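Endo-alpha-(1->5)-L-arabinanase (Bacillus licheniformis, PDB 6B7K) probably catalyses the endohydrolysis of alpha-1,5-arabinofuranosidic linkages in arabinan, and holds calcium at the centre of its fold. Local coordinates at residues Pro24-Glu29 and Ile270-Ala275; Ala138-Leu143 and Val191-Ile196; Tyr202-Val207 and Tyr224-Ser229. One frame throughout, in Å; residues are numbered along the deposited sequence.

Contact 1: residues Pro24-Glu29 and Ile270-Ala275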
ATOM      1  N   PRO A  24       0.755  -0.432  -6.311  1.00 31.36           N
ATOM      2  CA  PRO A  24       0.796   1.006  -6.578  1.00 29.90           C
ATOM      3  C   PRO A  24       0.300   1.855  -5.415  1.00 31.04           C
ATOM      4  O   PRO A  24      -0.443   1.405  -4.537  1.00 33.10           O
ATOM      5  CB  PRO A  24      -0.147   1.147  -7.781  1.00 31.05           C
ATOM      6  CG  PRO A  24      -1.179   0.118  -7.525  1.00 33.49           C
ATOM      7  CD  PRO A  24      -0.460  -1.048  -6.875  1.00 34.38           C
ATOM      8  N   SER A  25       0.733   3.115  -5.434  1.00 29.62           N
ATOM      9  CA  SER A  25       0.244   4.146  -4.526  1.00 30.24           C
ATOM     10  C   SER A  25       0.186   5.448  -5.305  1.00 29.95           C
ATOM     11  O   SER A  25       1.206   5.897  -5.837  1.00 28.58           O
ATOM     12  CB  SER A  25       1.146   4.288  -3.295  1.00 28.95           C
ATOM     13  OG  SER A  25       0.624   5.237  -2.378  1.00 30.29           O
ATOM     14  N   ILE A  26      -0.998   6.052  -5.376  1.00 32.09           N
ATOM     15  CA  ILE A  26      -1.234   7.203  -6.239  1.00 32.55           C
ATOM     16  C   ILE A  26      -1.035   8.491  -5.457  1.00 33.57           C
ATOM     17  O   ILE A  26      -1.320   8.581  -4.254  1.00 34.88           O
ATOM     18  CB  ILE A  26      -2.644   7.146  -6.870  1.00 34.79           C
ATOM     19  CG1 ILE A  26      -2.811   8.233  -7.934  1.00 35.28           C
ATOM     20  CG2 ILE A  26      -3.717   7.289  -5.807  1.00 36.93           C
ATOM     21  CD1 ILE A  26      -1.841   8.126  -9.089  1.00 32.70           C
ATOM     22  N   ILE A  27      -0.521   9.503  -6.157  1.00 34.92           N
ATOM     23  CA  ILE A  27      -0.401  10.869  -5.663  1.00 35.60           C
ATOM     24  C   ILE A  27      -0.565  11.779  -6.878  1.00 37.75           C
ATOM     25  O   ILE A  27      -0.620  11.317  -8.019  1.00 39.50           O
ATOM     26  CB  ILE A  27       0.944  11.105  -4.935  1.00 34.76           C
ATOM     27  CG1 ILE A  27       0.973  12.454  -4.194  1.00 35.44           C
ATOM     28  CG2 ILE A  27       2.111  10.990  -5.906  1.00 35.44           C
ATOM     29  CD1 ILE A  27      -0.151  12.650  -3.201  1.00 35.04           C
ATOM     30  N   LYS A  28      -0.650  13.085  -6.634  1.00 37.98           N
ATOM     31  CA  LYS A  28      -0.994  14.030  -7.692  1.00 39.18           C
ATOM     32  C   LYS A  28      -0.457  15.396  -7.295  1.00 40.74           C
ATOM     33  O   LYS A  28      -1.001  16.029  -6.386  1.00 40.78           O
ATOM     34  CB  LYS A  28      -2.502  14.062  -7.897  1.00 39.18           C
ATOM     35  CG  LYS A  28      -2.966  14.672  -9.199  1.00 41.77           C
ATOM     36  CD  LYS A  28      -4.470  14.831  -9.169  1.00 42.45           C
ATOM     37  CE  LYS A  28      -4.997  15.472 -10.433  1.00 45.48           C
ATOM     38  NZ  LYS A  28      -4.249  16.701 -10.801  1.00 47.48           N
ATOM     39  N   GLU A  29       0.607  15.835  -7.961  1.00 42.21           N
ATOM     40  CA  GLU A  29       1.231  17.126  -7.703  1.00 44.05           C
ATOM     41  C   GLU A  29       0.958  18.039  -8.894  1.00 47.74           C
ATOM     42  O   GLU A  29       1.360  17.727 -10.022  1.00 49.23           O
ATOM     43  CB  GLU A  29       2.735  16.972  -7.475  1.00 43.56           C
ATOM     44  CG  GLU A  29       3.486  18.288  -7.364  1.00 45.23           C
ATOM     45  CD  GLU A  29       4.988  18.092  -7.288  1.00 44.63           C
ATOM     46  OE1 GLU A  29       5.489  17.670  -6.226  1.00 42.59           O
ATOM     47  OE2 GLU A  29       5.671  18.353  -8.300  1.00 46.55           O
ATOM     48  N   ILE A 270     -10.548   8.255  -4.879  1.00 36.38           N
ATOM     49  CA  ILE A 270      -9.822   7.535  -5.920  1.00 35.55           C
ATOM     50  C   ILE A 270      -9.149   6.319  -5.300  1.00 34.27           C
ATOM     51  O   ILE A 270      -8.279   6.465  -4.435  1.00 33.46           O
ATOM     52  CB  ILE A 270      -8.773   8.425  -6.610  1.00 35.76           C
ATOM     53  CG1 ILE A 270      -9.454   9.578  -7.352  1.00 37.52           C
ATOM     54  CG2 ILE A 270      -7.917   7.603  -7.558  1.00 34.73           C
ATOM     55  CD1 ILE A 270      -8.506  10.656  -7.806  1.00 38.00           C
ATOM     56  N   LEU A 271      -9.536   5.125  -5.747  1.00 34.14           N
ATOM     57  CA  LEU A 271      -8.889   3.880  -5.346  1.00 34.12           C
ATOM     58  C   LEU A 271      -8.071   3.359  -6.519  1.00 34.71           C
ATOM     59  O   LEU A 271      -8.629   3.026  -7.570  1.00 35.43           O
ATOM     60  CB  LEU A 271      -9.916   2.837  -4.898  1.00 34.58           C
ATOM     61  CG  LEU A 271      -9.401   1.494  -4.355  1.00 34.13           C
ATOM     62  CD1 LEU A 271     -10.361   0.940  -3.315  1.00 34.69           C
ATOM     63  CD2 LEU A 271      -9.185   0.461  -5.463  1.00 34.04           C
ATOM     64  N   VAL A 272      -6.757   3.290  -6.339  1.00 34.93           N
ATOM     65  CA  VAL A 272      -5.874   2.698  -7.322  1.00 35.56           C
ATOM     66  C   VAL A 272      -5.579   1.261  -6.915  1.00 36.47           C
ATOM     67  O   VAL A 272      -5.792   0.857  -5.776  1.00 35.53           O
ATOM     68  CB  VAL A 272      -4.571   3.505  -7.498  1.00 35.27           C
ATOM     69  CG1 VAL A 272      -4.866   4.817  -8.201  1.00 36.42           C
ATOM     70  CG2 VAL A 272      -3.902   3.726  -6.146  1.00 34.55           C
ATOM     71  N   ARG A 273      -5.037   0.488  -7.854  1.00 40.70           N
ATOM     72  CA  ARG A 273      -5.053  -0.961  -7.738  1.00 41.27           C
ATOM     73  C   ARG A 273      -4.311  -1.596  -8.907  1.00 42.14           C
ATOM     74  O   ARG A 273      -4.370  -1.083 -10.028  1.00 43.14           O
ATOM     75  CB  ARG A 273      -6.509  -1.426  -7.679  1.00 42.53           C
ATOM     76  CG  ARG A 273      -6.781  -2.850  -8.061  1.00 43.58           C
ATOM     77  CD  ARG A 273      -8.280  -3.036  -8.201  1.00 45.69           C
ATOM     78  NE  ARG A 273      -8.793  -2.491  -9.454  1.00 47.87           N
ATOM     79  CZ  ARG A 273     -10.085  -2.396  -9.750  1.00 49.80           C
ATOM     80  NH1 ARG A 273     -11.000  -2.796  -8.877  1.00 49.85           N
ATOM     81  NH2 ARG A 273     -10.465  -1.896 -10.919  1.00 51.33           N
ATOM     82  N   HIS A 274      -3.598  -2.694  -8.664  1.00 41.65           N
ATOM     83  CA  HIS A 274      -2.980  -3.458  -9.738  1.00 42.69           C
ATOM     84  C   HIS A 274      -3.759  -4.749  -9.955  1.00 42.23           C
ATOM     85  O   HIS A 274      -4.163  -5.415  -8.995  1.00 42.43           O
ATOM     86  CB  HIS A 274      -1.494  -3.744  -9.457  1.00 43.28           C
ATOM     87  CG  HIS A 274      -1.239  -4.950  -8.603  1.00 44.42           C
ATOM     88  ND1 HIS A 274      -0.880  -4.858  -7.276  1.00 43.67           N
ATOM     89  CD2 HIS A 274      -1.253  -6.274  -8.896  1.00 44.66           C
ATOM     90  CE1 HIS A 274      -0.705  -6.072  -6.782  1.00 43.48           C
ATOM     91  NE2 HIS A 274      -0.928  -6.948  -7.744  1.00 43.65           N
ATOM     92  N   ALA A 275      -3.993  -5.079 -11.223  1.00 41.72           N
ATOM     93  CA  ALA A 275      -4.733  -6.273 -11.597  1.00 41.14           C
ATOM     94  C   ALA A 275      -4.012  -6.954 -12.749  1.00 40.45           C
ATOM     95  O   ALA A 275      -3.237  -6.332 -13.479  1.00 40.45           O
ATOM     96  CB  ALA A 275      -6.180  -5.946 -11.986  1.00 42.25           C
TER

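Contact 2: residues Ala138-Leu143 and Val191-Ile196. With CA (calcium ion), chain F.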
ATOM      1  N   ALA A 138       7.714  -6.521   7.977  1.00 39.39           N
ATOM      2  CA  ALA A 138       7.812  -5.078   7.762  1.00 37.34           C
ATOM      3  C   ALA A 138       7.899  -4.783   6.263  1.00 36.02           C
ATOM      4  O   ALA A 138       8.947  -4.430   5.716  1.00 34.69           O
ATOM      5  CB  ALA A 138       9.007  -4.506   8.512  1.00 37.79           C
ATOM      6  N   ILE A 139       6.760  -4.955   5.592  1.00 36.22           N
ATOM      7  CA  ILE A 139       6.561  -4.522   4.215  1.00 34.79           C
ATOM      8  C   ILE A 139       5.162  -3.928   4.099  1.00 34.38           C
ATOM      9  O   ILE A 139       4.385  -3.915   5.059  1.00 35.03           O
ATOM     10  CB  ILE A 139       6.746  -5.664   3.190  1.00 35.24           C
ATOM     11  CG1 ILE A 139       5.686  -6.751   3.385  1.00 36.61           C
ATOM     12  CG2 ILE A 139       8.151  -6.250   3.254  1.00 36.14           C
ATOM     13  CD1 ILE A 139       5.647  -7.755   2.252  1.00 36.92           C
ATOM     14  N   ASP A 140       4.843  -3.449   2.901  1.00 33.99           N
ATOM     15  CA  ASP A 140       3.558  -2.831   2.595  1.00 33.56           C
ATOM     16  C   ASP A 140       3.186  -1.720   3.583  1.00 32.86           C
ATOM     17  O   ASP A 140       2.174  -1.816   4.282  1.00 33.06           O
ATOM     18  CB  ASP A 140       2.460  -3.884   2.535  1.00 34.81           C
ATOM     19  CG  ASP A 140       2.741  -4.955   1.501  1.00 35.59           C
ATOM     20  OD1 ASP A 140       3.838  -4.932   0.905  1.00 35.11           O
ATOM     21  OD2 ASP A 140       1.867  -5.821   1.282  1.00 36.71           O
ATOM     22  N   PRO A 141       3.974  -0.649   3.652  1.00 31.88           N
ATOM     23  CA  PRO A 141       3.651   0.447   4.567  1.00 31.84           C
ATOM     24  C   PRO A 141       2.587   1.363   3.983  1.00 31.11           C
ATOM     25  O   PRO A 141       2.297   1.350   2.786  1.00 30.07           O
ATOM     26  CB  PRO A 141       4.986   1.179   4.716  1.00 31.58           C
ATOM     27  CG  PRO A 141       5.635   0.986   3.394  1.00 30.75           C
ATOM     28  CD  PRO A 141       5.213  -0.379   2.899  1.00 31.20           C
ATOM     29  N   ASP A 142       2.002   2.170   4.864  1.00 32.44           N
ATOM     30  CA  ASP A 142       0.967   3.110   4.447  1.00 33.43           C
ATOM     31  C   ASP A 142       0.777   4.144   5.542  1.00 35.46           C
ATOM     32  O   ASP A 142       0.496   3.783   6.691  1.00 36.96           O
ATOM     33  CB  ASP A 142      -0.342   2.390   4.157  1.00 33.95           C
ATOM     34  CG  ASP A 142      -1.313   3.249   3.383  1.00 34.38           C
ATOM     35  OD1 ASP A 142      -1.138   3.376   2.152  1.00 34.67           O
ATOM     36  OD2 ASP A 142      -2.245   3.800   4.006  1.00 34.86           O
ATOM     37  N   LEU A 143       0.925   5.416   5.188  1.00 35.75           N
ATOM     38  CA  LEU A 143       0.746   6.518   6.120  1.00 37.02           C
ATOM     39  C   LEU A 143      -0.714   6.955   6.141  1.00 38.12           C
ATOM     40  O   LEU A 143      -1.387   6.964   5.107  1.00 38.66           O
ATOM     41  CB  LEU A 143       1.647   7.689   5.725  1.00 37.09           C
ATOM     42  CG  LEU A 143       1.547   9.010   6.491  1.00 38.06           C
ATOM     43  CD1 LEU A 143       1.926   8.829   7.948  1.00 39.05           C
ATOM     44  CD2 LEU A 143       2.426  10.059   5.834  1.00 37.83           C
ATOM     45  N   VAL A 191      -3.378 -11.878   4.355  1.00 39.76           N
ATOM     46  CA  VAL A 191      -3.813 -10.487   4.338  1.00 36.84           C
ATOM     47  C   VAL A 191      -2.573  -9.605   4.342  1.00 35.25           C
ATOM     48  O   VAL A 191      -1.628  -9.854   5.098  1.00 35.78           O
ATOM     49  CB  VAL A 191      -4.737 -10.158   5.530  1.00 36.86           C
ATOM     50  CG1 VAL A 191      -4.111 -10.602   6.841  1.00 38.08           C
ATOM     51  CG2 VAL A 191      -5.063  -8.674   5.562  1.00 36.12           C
ATOM     52  N   GLU A 192      -2.561  -8.594   3.481  1.00 34.26           N
ATOM     53  CA  GLU A 192      -1.417  -7.698   3.358  1.00 34.36           C
ATOM     54  C   GLU A 192      -1.894  -6.399   2.718  1.00 34.26           C
ATOM     55  O   GLU A 192      -3.096  -6.194   2.510  1.00 33.79           O
ATOM     56  CB  GLU A 192      -0.290  -8.356   2.551  1.00 34.81           C
ATOM     57  CG  GLU A 192      -0.660  -8.704   1.114  1.00 34.81           C
ATOM     58  CD  GLU A 192       0.418  -9.506   0.404  1.00 36.59           C
ATOM     59  OE1 GLU A 192       1.471  -9.773   1.020  1.00 37.62           O
ATOM     60  OE2 GLU A 192       0.211  -9.872  -0.773  1.00 37.34           O
ATOM     61  N   ALA A 193      -0.944  -5.520   2.412  1.00 35.16           N
ATOM     62  CA  ALA A 193      -1.198  -4.281   1.685  1.00 35.29           C
ATOM     63  C   ALA A 193      -2.289  -3.410   2.319  1.00 34.79           C
ATOM     64  O   ALA A 193      -3.265  -3.051   1.656  1.00 34.53           O
ATOM     65  CB  ALA A 193      -1.540  -4.588   0.234  1.00 35.77           C
ATOM     66  N   PRO A 194      -2.141  -3.035   3.588  1.00 34.70           N
ATOM     67  CA  PRO A 194      -3.193  -2.257   4.241  1.00 34.54           C
ATOM     68  C   PRO A 194      -3.087  -0.775   3.924  1.00 35.60           C
ATOM     69  O   PRO A 194      -1.999  -0.228   3.740  1.00 37.09           O
ATOM     70  CB  PRO A 194      -2.934  -2.514   5.728  1.00 35.19           C
ATOM     71  CG  PRO A 194      -1.444  -2.640   5.799  1.00 35.97           C
ATOM     72  CD  PRO A 194      -1.000  -3.272   4.493  1.00 35.58           C
ATOM     73  N   ASN A 195      -4.246  -0.125   3.853  1.00 35.81           N
ATOM     74  CA  ASN A 195      -4.286   1.331   3.799  1.00 37.42           C
ATOM     75  C   ASN A 195      -5.530   1.803   4.537  1.00 37.12           C
ATOM     76  O   ASN A 195      -6.611   1.229   4.369  1.00 37.24           O
ATOM     77  CB  ASN A 195      -4.254   1.854   2.352  1.00 38.98           C
ATOM     78  CG  ASN A 195      -5.501   1.509   1.570  1.00 40.46           C
ATOM     79  OD1 ASN A 195      -5.562   0.479   0.895  1.00 41.28           O
ATOM     80  ND2 ASN A 195      -6.500   2.380   1.639  1.00 41.14           N
ATOM     81  N   ILE A 196      -5.366   2.830   5.369  1.00 36.95           N
ATOM     82  CA  ILE A 196      -6.423   3.329   6.242  1.00 36.15           C
ATOM     83  C   ILE A 196      -6.760   4.757   5.838  1.00 36.70           C
ATOM     84  O   ILE A 196      -5.868   5.540   5.495  1.00 37.58           O
ATOM     85  CB  ILE A 196      -6.005   3.276   7.726  1.00 36.30           C
ATOM     86  CG1 ILE A 196      -5.376   1.925   8.061  1.00 35.36           C
ATOM     87  CG2 ILE A 196      -7.197   3.551   8.628  1.00 37.28           C
ATOM     88  CD1 ILE A 196      -4.899   1.820   9.488  1.00 36.58           C
TER
HETATM   89 CA    CA F 302      -1.590   5.498   1.178  1.00 34.09          CA
HETATM   90  O   HOH W   1      -0.099  -1.209   2.145  1.00 35.01           O
HETATM   91  O   HOH W   2      -3.609   7.127   0.880  1.00 23.56           O

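Contact 3: residues Tyr202-Val207 and Tyr224-Ser229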
ATOM      1  N   TYR A 202     -15.614   7.625  10.650  1.00 51.64           N
ATOM      2  CA  TYR A 202     -15.123   6.255  10.618  1.00 49.85           C
ATOM      3  C   TYR A 202     -13.777   6.181   9.910  1.00 48.24           C
ATOM      4  O   TYR A 202     -13.530   6.905   8.940  1.00 47.92           O
ATOM      5  CB  TYR A 202     -16.118   5.322   9.918  1.00 49.17           C
ATOM      6  CG  TYR A 202     -17.311   4.950  10.763  1.00 51.67           C
ATOM      7  CD1 TYR A 202     -17.187   4.053  11.819  1.00 52.42           C
ATOM      8  CD2 TYR A 202     -18.565   5.486  10.504  1.00 53.85           C
ATOM      9  CE1 TYR A 202     -18.280   3.706  12.597  1.00 54.96           C
ATOM     10  CE2 TYR A 202     -19.664   5.143  11.276  1.00 56.44           C
ATOM     11  CZ  TYR A 202     -19.514   4.253  12.320  1.00 57.06           C
ATOM     12  OH  TYR A 202     -20.603   3.912  13.090  1.00 60.39           O
ATOM     13  N   TYR A 203     -12.912   5.300  10.409  1.00 47.29           N
ATOM     14  CA  TYR A 203     -11.674   4.931   9.733  1.00 44.56           C
ATOM     15  C   TYR A 203     -11.927   3.667   8.921  1.00 42.89           C
ATOM     16  O   TYR A 203     -12.508   2.706   9.433  1.00 44.09           O
ATOM     17  CB  TYR A 203     -10.543   4.699  10.737  1.00 44.28           C
ATOM     18  CG  TYR A 203     -10.120   5.930  11.509  1.00 45.71           C
ATOM     19  CD1 TYR A 203      -9.182   6.813  10.987  1.00 45.39           C
ATOM     20  CD2 TYR A 203     -10.647   6.203  12.765  1.00 48.05           C
ATOM     21  CE1 TYR A 203      -8.786   7.938  11.691  1.00 47.37           C
ATOM     22  CE2 TYR A 203     -10.258   7.325  13.476  1.00 50.03           C
ATOM     23  CZ  TYR A 203      -9.328   8.189  12.935  1.00 49.65           C
ATOM     24  OH  TYR A 203      -8.940   9.306  13.640  1.00 52.08           O
ATOM     25  N   TYR A 204     -11.497   3.669   7.660  1.00 40.67           N
ATOM     26  CA  TYR A 204     -11.746   2.563   6.736  1.00 38.54           C
ATOM     27  C   TYR A 204     -10.424   1.896   6.379  1.00 37.21           C
ATOM     28  O   TYR A 204      -9.613   2.466   5.641  1.00 36.45           O
ATOM     29  CB  TYR A 204     -12.466   3.047   5.480  1.00 37.97           C
ATOM     30  CG  TYR A 204     -13.867   3.536   5.742  1.00 39.47           C
ATOM     31  CD1 TYR A 204     -14.100   4.840   6.154  1.00 40.83           C
ATOM     32  CD2 TYR A 204     -14.959   2.693   5.582  1.00 40.05           C
ATOM     33  CE1 TYR A 204     -15.380   5.292   6.399  1.00 42.91           C
ATOM     34  CE2 TYR A 204     -16.242   3.135   5.825  1.00 41.82           C
ATOM     35  CZ  TYR A 204     -16.446   4.435   6.234  1.00 43.46           C
ATOM     36  OH  TYR A 204     -17.723   4.887   6.477  1.00 46.13           O
ATOM     37  N   LEU A 205     -10.217   0.686   6.888  1.00 37.25           N
ATOM     38  CA  LEU A 205      -9.022  -0.093   6.581  1.00 36.43           C
ATOM     39  C   LEU A 205      -9.305  -0.978   5.373  1.00 36.15           C
ATOM     40  O   LEU A 205     -10.128  -1.898   5.447  1.00 36.81           O
ATOM     41  CB  LEU A 205      -8.600  -0.932   7.784  1.00 36.89           C
ATOM     42  CG  LEU A 205      -7.559  -2.018   7.501  1.00 36.20           C
ATOM     43  CD1 LEU A 205      -6.268  -1.407   6.970  1.00 36.00           C
ATOM     44  CD2 LEU A 205      -7.294  -2.861   8.738  1.00 36.69           C
ATOM     45  N   PHE A 206      -8.632  -0.697   4.258  1.00 34.82           N
ATOM     46  CA  PHE A 206      -8.636  -1.590   3.107  1.00 33.81           C
ATOM     47  C   PHE A 206      -7.450  -2.537   3.211  1.00 33.08           C
ATOM     48  O   PHE A 206      -6.387  -2.160   3.712  1.00 33.35           O
ATOM     49  CB  PHE A 206      -8.553  -0.808   1.795  1.00 34.16           C
ATOM     50  CG  PHE A 206      -9.676   0.165   1.585  1.00 35.04           C
ATOM     51  CD1 PHE A 206      -9.660   1.409   2.196  1.00 35.71           C
ATOM     52  CD2 PHE A 206     -10.734  -0.151   0.752  1.00 35.94           C
ATOM     53  CE1 PHE A 206     -10.687   2.310   1.993  1.00 36.81           C
ATOM     54  CE2 PHE A 206     -11.765   0.744   0.547  1.00 37.29           C
ATOM     55  CZ  PHE A 206     -11.741   1.978   1.168  1.00 37.63           C
ATOM     56  N   VAL A 207      -7.636  -3.773   2.744  1.00 32.84           N
ATOM     57  CA  VAL A 207      -6.583  -4.783   2.748  1.00 32.44           C
ATOM     58  C   VAL A 207      -6.700  -5.622   1.482  1.00 32.91           C
ATOM     59  O   VAL A 207      -7.674  -5.532   0.732  1.00 32.77           O
ATOM     60  CB  VAL A 207      -6.634  -5.703   3.990  1.00 32.11           C
ATOM     61  CG1 VAL A 207      -6.343  -4.929   5.274  1.00 31.65           C
ATOM     62  CG2 VAL A 207      -7.973  -6.408   4.071  1.00 32.22           C
ATOM     63  N   TYR A 224     -12.505  -4.470   2.962  1.00 38.24           N
ATOM     64  CA  TYR A 224     -12.484  -3.248   3.753  1.00 37.99           C
ATOM     65  C   TYR A 224     -13.227  -3.447   5.067  1.00 39.49           C
ATOM     66  O   TYR A 224     -13.989  -4.403   5.240  1.00 40.70           O
ATOM     67  CB  TYR A 224     -13.095  -2.069   2.976  1.00 37.63           C
ATOM     68  CG  TYR A 224     -14.475  -2.339   2.421  1.00 38.23           C
ATOM     69  CD1 TYR A 224     -14.639  -2.980   1.201  1.00 38.31           C
ATOM     70  CD2 TYR A 224     -15.613  -1.948   3.112  1.00 39.18           C
ATOM     71  CE1 TYR A 224     -15.895  -3.231   0.687  1.00 39.29           C
ATOM     72  CE2 TYR A 224     -16.876  -2.192   2.603  1.00 40.37           C
ATOM     73  CZ  TYR A 224     -17.010  -2.835   1.391  1.00 40.52           C
ATOM     74  OH  TYR A 224     -18.260  -3.085   0.877  1.00 42.21           O
ATOM     75  N   GLY A 225     -12.991  -2.522   5.995  1.00 39.71           N
ATOM     76  CA  GLY A 225     -13.654  -2.539   7.286  1.00 40.92           C
ATOM     77  C   GLY A 225     -13.630  -1.163   7.909  1.00 42.15           C
ATOM     78  O   GLY A 225     -12.830  -0.303   7.526  1.00 41.76           O
ATOM     79  N   ARG A 226     -14.514  -0.960   8.883  1.00 43.87           N
ATOM     80  CA  ARG A 226     -14.674   0.335   9.529  1.00 43.96           C
ATOM     81  C   ARG A 226     -14.446   0.220  11.028  1.00 44.43           C
ATOM     82  O   ARG A 226     -14.642  -0.843  11.625  1.00 44.85           O
ATOM     83  CB  ARG A 226     -16.071   0.922   9.289  1.00 45.22           C
ATOM     84  CG  ARG A 226     -17.152   0.262  10.131  1.00 46.66           C
ATOM     85  CD  ARG A 226     -18.393   1.125  10.258  1.00 48.28           C
ATOM     86  NE  ARG A 226     -18.905   1.567   8.966  1.00 48.34           N
ATOM     87  CZ  ARG A 226     -20.104   2.113   8.793  1.00 49.58           C
ATOM     88  NH1 ARG A 226     -20.915   2.276   9.830  1.00 50.85           N
ATOM     89  NH2 ARG A 226     -20.497   2.489   7.582  1.00 49.43           N
ATOM     90  N   SER A 227     -14.048   1.336  11.634  1.00 44.72           N
ATOM     91  CA  SER A 227     -13.914   1.433  13.079  1.00 45.44           C
ATOM     92  C   SER A 227     -14.007   2.898  13.473  1.00 46.83           C
ATOM     93  O   SER A 227     -13.453   3.765  12.791  1.00 47.19           O
ATOM     94  CB  SER A 227     -12.590   0.838  13.571  1.00 43.99           C
ATOM     95  OG  SER A 227     -12.335   1.212  14.916  1.00 44.24           O
ATOM     96  N   THR A 228     -14.714   3.167  14.572  1.00 47.56           N
ATOM     97  CA  THR A 228     -14.792   4.531  15.079  1.00 48.61           C
ATOM     98  C   THR A 228     -13.461   5.001  15.646  1.00 48.24           C
ATOM     99  O   THR A 228     -13.214   6.211  15.698  1.00 48.91           O
ATOM    100  CB  THR A 228     -15.894   4.642  16.139  1.00 50.86           C
ATOM    101  OG1 THR A 228     -15.977   5.994  16.610  1.00 52.84           O
ATOM    102  CG2 THR A 228     -15.617   3.709  17.314  1.00 50.85           C
ATOM    103  N   SER A 229     -12.599   4.075  16.060  1.00 47.25           N
ATOM    104  CA  SER A 229     -11.262   4.384  16.543  1.00 47.11           C
ATOM    105  C   SER A 229     -10.233   3.844  15.562  1.00 44.81           C
ATOM    106  O   SER A 229     -10.406   2.752  15.008  1.00 43.49           O
ATOM    107  CB  SER A 229     -11.026   3.790  17.934  1.00 48.57           C
ATOM    108  OG  SER A 229      -9.688   3.992  18.353  1.00 49.37           O
TER

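Contact 1: residues Pro24-Glu29 and Ile270-Ala275
Ile26 and Val272 pack against each other where the first and last blades of the five-bladed beta-propeller of family GH43 meet. Strand 25-29 belongs to the first blade. Strand 270-277 belongs to the last. The two segments share no hydrogen bond and meet by van der Waals contact.

The tight part is at the Ile26 end of the contact. The two branched side chains cross at about a right angle. Val272 turns both methyls to its partner: CG1 lies 3.5 Å from Ile26 CB, and CG2 lies 3.6 Å from Ile26 CG2. With chi1 at -171°, Ile26 CG1 stands opposite the backbone N and passes at 4.0 Å from Val272 CG1.

The other side is looser. Ile270 comes no closer than 4.6 Å, from its CG2 to Ile26 CG2. Beyond it the strands diverge. Lys28 and Glu29 are partly exposed: Lys28 NZ bonds to Gly30 O, while Glu29 OE1 reaches Ile116 N in a loop of the next blade. Ser25 points away from Val272, and its OG bonds to Asp264 of the calcium site.

Pro24 covers the backbone of the last blade, with CG 3.8 Å from Arg273 C. Replacing Pro24 by an alanine would remove CG and CD, and would probably leave a gap over the Arg273 carbonyl carbon and His274 without this neighbour at its edge. The His274 ring is tied through NE2 to the hydroxyl of Tyr276. Its other nitrogen, ND1, lies at the ring edge beside the proline: Pro24 CD sits in the plane of the imidazole, 3.9 Å from His274 ND1.

Contact 2: residues Ala138-Leu143 and Val191-Ile196
Asp140 and Glu192 bring their carboxylates together at one end of this contact, and Asp142 lies beside Asn195 at the other. The two segments run in the same direction, with Asp140 level with Ala193 and Asp142 level with Asn195.

Asp140 reaches across with OD2. Asp140 OD2 accepts a weak bond from Ala193 N at 3.0 Å, bent to 126° at the hydrogen. Asp140 OD2 also lies alongside the chain of Glu192, 3.6 Å from Glu192 CB. Glu192 runs extended beyond CG, and its OE1 ends 4.0 Å from Asp140 OD2. The two acids are close neighbours. Ser157 holds Glu192 OE1, and Tyr220 bonds weakly to OE2.

Between the two ends, Pro194 CD sits in front of the Asp140 carbonyl oxygen, 3.5 Å from Asp140 O. A water links the backbones here. It donates to Pro194 O at 2.7 Å and weakly to Asp140 O.

Asp142 has its CG anti to the backbone N (chi1 -165°), which directs the carboxylate across to the other segment. Its two oxygens then divide the work. Asp142 OD1 binds the calcium ion at 2.4 Å. Asp142 OD2 lies against CA and CB of Asn195, 3.2 Å from each. The carboxylate and the Asn195 amide are turned 62° apart, and the amide leads away to Gln263 through Asn195 OD1. Asp84 and Asp264 bind the same calcium, as does a water.

The contact thus joins two neighbouring blades at the axis of the propeller. It combines the central calcium site with the acid pair of a GH43 active centre, in which Glu192 is probably the proton donor and Asp140 probably tunes and orients it.

Contact 3: residues Tyr202-Val207 and Tyr224-Ser229
Arg226 starts with CG between its backbone N and carbonyl carbon (chi1 76°), then bends at chi3 (53°), and this folds its end over one face of the Tyr202 ring. Arg226 CD lies 3.7 Å from the centroid of that ring, a CH-pi contact. Arg226 CZ follows at 4.1 Å from the same centroid, a cation-pi contact. Ring and guanidinium planes are 30° apart. Tyr204 lies alongside the arginine, its OH 3.8 Å from Arg226 NH2, which bonds to Gln296 O.

The backbones form an antiparallel hairpin pair. Tyr203 and Ser227 are a hydrogen-bonded pair: Tyr203 N gives to Ser227 O at 2.9 Å, and Ser227 N to Tyr203 O at 3.0 Å. Leu205 N gives to Gly225 O at 2.9 Å, with a weak return bond. Phe206 CD2 packs on Tyr224 CB at 3.8 Å, on the same face as Tyr204 and Arg226.

The backbone ladder fixes the register of these two blade strands. The aromatic face of Tyr202 probably offers the partly exposed cation a favourable seat and, together with Gln296 O and Trp298, is likely to limit how far the guanidinium can swing.

How the contacts relate
The three contacts belong to one five-bladed propeller. Along the chain, 24-29 comes first and 270-275 last, so contact 1 spans the other two. Contact 2 closes before contact 3 opens. Contacts 2 and 3 have centres about 13 Å apart and share a blade, in which strands 191-199 and 202-209 are neighbours; Asn195 O and Phe206 N, 2.8 Å apart, probably form a hydrogen bond. Contacts 1 and 2 are about 14 Å apart between centres, without touching, and both lie near the central calcium site. Contacts 1 and 3 are about 19 Å apart between centres, yet Leu271 meets Phe206. Contact 1 closes the ring of blades, contact 2 joins neighbouring blades, and contact 3 lies within one.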